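Long-range contact in pectate lyase (Bacillus, PDB 3VMV), which probably cleaves the polygalacturonate backbone of pectin by a lyase reaction, as a secreted enzyme of polysaccharide lyase family 1: residues I165-N170 and H197-N202. Sequence-based numbering, arbitrary orientation.
Sequences ITVSWN and HHNYFN
His-197 meets Ser-168 as a parallel bridge: its N donates to Val-167 O (3.0 Å), and its O accepts from Trp-169 N. With CG set between backbone N and carbonyl carbon (chi1 76°), its imidazole lies beside the neighbouring strand, one face covered by Ser-168 CB, 3.7 Å from the ring centroid, while Thr-166 CG2 touches the edge. Its ND1 shares a nearly straight 2.8 Å hydrogen bond with ND1 of His-198, which, with that from His-198 NE2 to Gln-307, should restrict ring rotation. The His-198 ring forms an offset stack with the Trp-169 six-membered ring, planes 13° apart, and His-198 CB sits over the centre of the indole six-membered ring, 3.4 Å from its centroid, a CH-pi contact. The indole also stacks with His-136 and touches helix 309-319. Replacing Trp-169 by alanine would remove the indole and is likely to leave His-198 and His-136 without their stacking partner, with a gap against that helix. Asn-199 runs side by side with Asn-170, amide planes nearly parallel; its OD1 accepts from Asn-170 N (2.9 Å) and ND2 (3.0 Å), while its ND2 donates to Val-167 O from above the carbonyl plane. Asn-170 in turn accepts from Asn-137 N through OD1. Past the bend, Tyr-200 N donates to Asn-170 O (2.9 Å). Repeated at equivalent bends of successive coils, such residues form the asparagine stack characteristic of the pectate lyase parallel beta-helix.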
loop_
_atom_site.group_PDB
_atom_site.type_symbol
_atom_site.label_atom_id
_atom_site.label_comp_id
_atom_site.label_asym_id
_atom_site.label_seq_id
_atom_site.Cartn_x
_atom_site.Cartn_y
_atom_site.Cartn_z
ATOM N N ILE A 165 -5.264 8.169 -0.293
ATOM C CA ILE A 165 -4.751 6.952 -0.915
ATOM C C ILE A 165 -5.627 5.796 -0.457
ATOM O O ILE A 165 -5.952 5.724 0.741
ATOM C CB ILE A 165 -3.315 6.716 -0.469
ATOM C CG1 ILE A 165 -2.505 7.998 -0.698
ATOM C CG2 ILE A 165 -2.719 5.479 -1.191
ATOM C CD1 ILE A 165 -1.080 7.933 -0.293
ATOM N N THR A 166 -6.042 4.935 -1.395
ATOM C CA THR A 166 -6.782 3.719 -1.040
ATOM C C THR A 166 -6.048 2.508 -1.551
ATOM O O THR A 166 -5.694 2.462 -2.727
ATOM C CB THR A 166 -8.186 3.747 -1.612
ATOM O OG1 THR A 166 -8.957 4.741 -0.933
ATOM C CG2 THR A 166 -8.902 2.402 -1.398
ATOM N N VAL A 167 -5.845 1.547 -0.662
ATOM C CA VAL A 167 -5.159 0.304 -0.939
ATOM C C VAL A 167 -6.206 -0.782 -0.686
ATOM O O VAL A 167 -6.586 -1.022 0.473
ATOM C CB VAL A 167 -4.016 0.154 0.050
ATOM C CG1 VAL A 167 -3.280 -1.197 -0.096
ATOM C CG2 VAL A 167 -3.027 1.329 -0.153
ATOM N N SER A 168 -6.659 -1.397 -1.759
ATOM C CA SER A 168 -7.806 -2.305 -1.676
ATOM C C SER A 168 -7.606 -3.589 -2.445
ATOM O O SER A 168 -7.042 -3.608 -3.532
ATOM C CB SER A 168 -9.059 -1.566 -2.174
ATOM O OG SER A 168 -8.923 -1.117 -3.512
ATOM N N TRP A 169 -8.146 -4.679 -1.900
ATOM C CA TRP A 169 -8.228 -5.947 -2.647
ATOM C C TRP A 169 -6.886 -6.528 -3.087
ATOM O O TRP A 169 -6.833 -7.266 -4.050
ATOM C CB TRP A 169 -9.176 -5.833 -3.870
ATOM C CG TRP A 169 -10.606 -5.541 -3.418
ATOM C CD1 TRP A 169 -11.276 -4.337 -3.506
ATOM C CD2 TRP A 169 -11.541 -6.498 -2.877
ATOM N NE1 TRP A 169 -12.580 -4.506 -3.049
ATOM C CE2 TRP A 169 -12.756 -5.803 -2.641
ATOM C CE3 TRP A 169 -11.461 -7.863 -2.557
ATOM C CZ2 TRP A 169 -13.901 -6.436 -2.096
ATOM C CZ3 TRP A 169 -12.611 -8.497 -2.032
ATOM C CH2 TRP A 169 -13.805 -7.758 -1.811
ATOM N N ASN A 170 -5.807 -6.189 -2.379
ATOM C CA ASN A 170 -4.500 -6.697 -2.769
ATOM C C ASN A 170 -4.100 -7.863 -1.919
ATOM O O ASN A 170 -4.645 -8.062 -0.827
ATOM C CB ASN A 170 -3.426 -5.612 -2.557
ATOM C CG ASN A 170 -3.734 -4.317 -3.298
ATOM O OD1 ASN A 170 -3.573 -4.248 -4.517
ATOM N ND2 ASN A 170 -4.102 -3.256 -2.548
ATOM N N HIS A 197 -8.548 -1.588 2.668
ATOM C CA HIS A 197 -9.684 -2.490 2.843
ATOM C C HIS A 197 -9.631 -3.684 1.934
ATOM O O HIS A 197 -9.123 -3.640 0.810
ATOM C CB HIS A 197 -11.042 -1.712 2.720
ATOM C CG HIS A 197 -11.431 -1.348 1.325
ATOM N ND1 HIS A 197 -12.206 -2.174 0.530
ATOM C CD2 HIS A 197 -11.163 -0.250 0.576
ATOM C CE1 HIS A 197 -12.397 -1.585 -0.645
ATOM N NE2 HIS A 197 -11.767 -0.420 -0.642
ATOM N N HIS A 198 -10.139 -4.803 2.447
ATOM C CA HIS A 198 -10.219 -6.048 1.676
ATOM C C HIS A 198 -8.896 -6.559 1.163
ATOM O O HIS A 198 -8.840 -7.195 0.132
ATOM C CB HIS A 198 -11.267 -5.937 0.562
ATOM C CG HIS A 198 -12.667 -5.861 1.081
ATOM N ND1 HIS A 198 -13.305 -4.663 1.342
ATOM C CD2 HIS A 198 -13.519 -6.840 1.465
ATOM C CE1 HIS A 198 -14.520 -4.917 1.807
ATOM N NE2 HIS A 198 -14.677 -6.228 1.879
ATOM N N ASN A 199 -7.830 -6.293 1.903
ATOM C CA ASN A 199 -6.549 -6.906 1.549
ATOM C C ASN A 199 -6.322 -8.185 2.329
ATOM O O ASN A 199 -6.850 -8.365 3.440
ATOM C CB ASN A 199 -5.381 -5.953 1.879
ATOM C CG ASN A 199 -5.497 -4.613 1.162
ATOM O OD1 ASN A 199 -5.251 -4.502 -0.035
ATOM N ND2 ASN A 199 -5.935 -3.569 1.909
ATOM N N TYR A 200 -5.457 -9.021 1.775
ATOM C CA TYR A 200 -4.950 -10.199 2.451
ATOM C C TYR A 200 -3.510 -9.907 2.857
ATOM O O TYR A 200 -2.681 -9.576 1.977
ATOM C CB TYR A 200 -4.927 -11.326 1.437
ATOM C CG TYR A 200 -4.585 -12.712 1.925
ATOM C CD1 TYR A 200 -5.147 -13.243 3.094
ATOM C CD2 TYR A 200 -3.742 -13.534 1.181
ATOM C CE1 TYR A 200 -4.861 -14.540 3.493
ATOM C CE2 TYR A 200 -3.461 -14.821 1.599
ATOM C CZ TYR A 200 -4.033 -15.319 2.717
ATOM O OH TYR A 200 -3.779 -16.625 3.145
ATOM N N PHE A 201 -3.240 -9.973 4.161
ATOM C CA PHE A 201 -1.894 -9.741 4.712
ATOM C C PHE A 201 -1.433 -11.058 5.297
ATOM O O PHE A 201 -1.888 -11.438 6.365
ATOM C CB PHE A 201 -1.976 -8.684 5.813
ATOM C CG PHE A 201 -2.472 -7.315 5.342
ATOM C CD1 PHE A 201 -1.760 -6.557 4.403
ATOM C CD2 PHE A 201 -3.614 -6.749 5.896
ATOM C CE1 PHE A 201 -2.225 -5.287 4.021
ATOM C CE2 PHE A 201 -4.053 -5.468 5.573
ATOM C CZ PHE A 201 -3.368 -4.732 4.600
ATOM N N ASN A 202 -0.530 -11.785 4.640
ATOM C CA ASN A 202 -0.283 -13.174 5.028
ATOM C C ASN A 202 1.221 -13.513 5.030
ATOM O O ASN A 202 1.927 -13.232 4.070
ATOM C CB ASN A 202 -1.016 -14.088 4.029
ATOM C CG ASN A 202 -0.701 -15.536 4.244
ATOM O OD1 ASN A 202 -0.935 -16.070 5.327
ATOM N ND2 ASN A 202 -0.213 -16.194 3.203
#